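Local structure of perosamine synthetase (Caulobacter crescentus, 3BN1) at residues H134-I139 against A160-G165. The protein catalyses the pyridoxal phosphate-dependent transfer of an amino group from L-glutamate to GDP-4-keto-6-deoxy-D-mannose, yielding GDP-perosamine for bacterial O-antigen synthesis. Sequence-based numbering, arbitrary orientation.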
loop_
_atom_site.group_PDB
_atom_site.type_symbol
_atom_site.label_atom_id
_atom_site.label_comp_id
_atom_site.label_asym_id
_atom_site.label_seq_id
_atom_site.Cartn_x
_atom_site.Cartn_y
_atom_site.Cartn_z
ATOM N N HIS A 134 -9.539 19.607 -1.539
ATOM C CA HIS A 134 -10.566 20.018 -2.515
ATOM C C HIS A 134 -11.793 19.072 -2.392
ATOM O O HIS A 134 -11.960 18.128 -3.136
ATOM C CB HIS A 134 -9.960 20.069 -3.951
ATOM C CG HIS A 134 -8.624 20.749 -4.043
ATOM N ND1 HIS A 134 -8.352 21.950 -3.422
ATOM C CD2 HIS A 134 -7.530 20.477 -4.804
ATOM C CE1 HIS A 134 -7.121 22.337 -3.714
ATOM N NE2 HIS A 134 -6.605 21.475 -4.575
ATOM N N LEU A 135 -12.666 19.354 -1.426
ATOM C CA LEU A 135 -13.789 18.479 -1.152
ATOM C C LEU A 135 -14.856 18.438 -2.239
ATOM O O LEU A 135 -15.245 19.488 -2.757
ATOM C CB LEU A 135 -14.423 18.967 0.131
ATOM C CG LEU A 135 -13.756 18.592 1.445
ATOM C CD1 LEU A 135 -14.727 19.010 2.601
ATOM C CD2 LEU A 135 -13.435 17.088 1.450
ATOM N N TYR A 136 -15.376 17.240 -2.518
ATOM C CA TYR A 136 -16.467 17.075 -3.481
ATOM C C TYR A 136 -16.145 17.411 -4.945
ATOM O O TYR A 136 -16.972 17.245 -5.861
ATOM C CB TYR A 136 -17.721 17.754 -2.923
ATOM C CG TYR A 136 -17.946 17.191 -1.537
ATOM C CD1 TYR A 136 -17.670 15.835 -1.312
ATOM C CD2 TYR A 136 -18.185 18.007 -0.463
ATOM C CE1 TYR A 136 -17.713 15.283 -0.080
ATOM C CE2 TYR A 136 -18.306 17.456 0.807
ATOM C CZ TYR A 136 -18.071 16.100 0.977
ATOM O OH TYR A 136 -18.164 15.512 2.209
ATOM N N GLY A 137 -14.900 17.799 -5.175
ATOM C CA GLY A 137 -14.515 18.100 -6.555
ATOM C C GLY A 137 -14.319 19.577 -6.800
ATOM O O GLY A 137 -14.160 20.020 -7.948
ATOM N N GLN A 138 -14.338 20.353 -5.723
ATOM C CA GLN A 138 -14.191 21.793 -5.850
ATOM C C GLN A 138 -12.858 22.211 -5.235
ATOM O O GLN A 138 -12.655 21.979 -4.025
ATOM C CB GLN A 138 -15.313 22.493 -5.049
ATOM C CG GLN A 138 -15.283 24.002 -5.123
ATOM C CD GLN A 138 -16.636 24.685 -4.966
ATOM O OE1 GLN A 138 -16.922 25.632 -5.735
ATOM N NE2 GLN A 138 -17.507 24.180 -4.072
ATOM N N ILE A 139 -12.030 22.918 -6.019
ATOM C CA ILE A 139 -10.718 23.462 -5.506
ATOM C C ILE A 139 -10.881 24.569 -4.451
ATOM O O ILE A 139 -11.726 25.458 -4.601
ATOM C CB ILE A 139 -9.809 23.886 -6.695
ATOM C CG1 ILE A 139 -9.460 22.638 -7.555
ATOM C CG2 ILE A 139 -8.552 24.606 -6.207
ATOM C CD1 ILE A 139 -8.770 22.857 -8.889
ATOM N N ALA A 160 -5.871 16.426 -3.288
ATOM C CA ALA A 160 -6.811 16.566 -4.414
ATOM C C ALA A 160 -7.559 15.278 -4.708
ATOM O O ALA A 160 -8.001 15.078 -5.848
ATOM C CB ALA A 160 -6.057 17.019 -5.666
ATOM N N ALA A 161 -7.660 14.392 -3.713
ATOM C CA ALA A 161 -8.327 13.074 -3.876
ATOM C C ALA A 161 -9.673 13.080 -4.572
ATOM O O ALA A 161 -10.041 12.102 -5.199
ATOM C CB ALA A 161 -8.492 12.308 -2.486
ATOM N N GLU A 162 -10.450 14.139 -4.393
ATOM C CA GLU A 162 -11.812 14.093 -4.939
ATOM C C GLU A 162 -11.994 15.016 -6.118
ATOM O O GLU A 162 -13.137 15.265 -6.524
ATOM C CB GLU A 162 -12.726 14.580 -3.789
ATOM C CG GLU A 162 -12.391 13.821 -2.492
ATOM C CD GLU A 162 -13.250 14.235 -1.297
ATOM O OE1 GLU A 162 -14.081 15.160 -1.420
ATOM O OE2 GLU A 162 -13.121 13.603 -0.212
ATOM N N ALA A 163 -10.880 15.546 -6.627
ATOM C CA ALA A 163 -10.986 16.599 -7.613
ATOM C C ALA A 163 -10.149 16.471 -8.886
ATOM O O ALA A 163 -9.733 17.454 -9.488
ATOM C CB ALA A 163 -10.652 17.929 -6.874
ATOM N N VAL A 164 -9.979 15.257 -9.366
ATOM C CA VAL A 164 -9.276 15.060 -10.620
ATOM C C VAL A 164 -10.092 15.818 -11.681
ATOM O O VAL A 164 -11.328 15.717 -11.769
ATOM C CB VAL A 164 -9.147 13.568 -11.014
ATOM C CG1 VAL A 164 -10.521 12.940 -11.135
ATOM C CG2 VAL A 164 -8.483 13.515 -12.374
ATOM N N GLY A 165 -9.396 16.623 -12.469
ATOM C CA GLY A 165 -10.090 17.371 -13.507
ATOM C C GLY A 165 -10.529 18.780 -13.159
ATOM O O GLY A 165 -10.945 19.508 -14.051
HETATM O O HOH W 1 -9.917 16.468 -2.452
#
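The carboxylate of Glu162 reaches across to the backbone of Tyr136, whose N donates a hydrogen bond of 2.7 Å to OE1. The bond is nearly straight, 168° at the hydrogen, and meets the oxygen close to its C-O axis. From CG the glutamate chain runs fully extended (chi2 -180°), which carries the carboxylate alongside Leu135 and Tyr136, all three side chains pointing the same way. Leu135 CD2 packs 3.5 Å from Glu162 OE1, and the phenol ring of Tyr136 flanks the same oxygen, its plane turned 32° from that of the carboxylate. Backbone also meets backbone: Gly137 CA lies 3.2 Å from Glu162 O in a CA-H...O contact. The methyl of Ala163 touches both this glycine and His134, with 3.7 Å separating Ala163 CB from His134 CB. His134 CD2 touches the methyl of Ala160, CB, at 3.9 Å. A water bridges the two loops, accepting from Glu162 N and donating a weak bond to His134 O.

Both segments are loops following neighbouring parallel strands of the central mixed sheet, 127-130 and 155-159, in the aspartate aminotransferase-like fold of the DegT/DnrJ/EryC1 family. Here they meet beside the cofactor: Glu162 OE2 is hydrogen-bonded to O3 of the modified Lys188, and 2-oxoglutarate is bound close by. The bond from Tyr136 N thus engages one carboxylate oxygen while the cofactor engages the other, fixing the rotation of the group.

Behind this first shell, Ala160 to Ala163 form a type I turn, closed by a 3.0 Å bond from Ala163 N to Ala160 O, that presents Glu162 to the other loop. His134 is held at both ring nitrogens, NE2 by Glu158 and ND1 by the backbone N of Cys140, while Ile139 CG2 rests against one ring face.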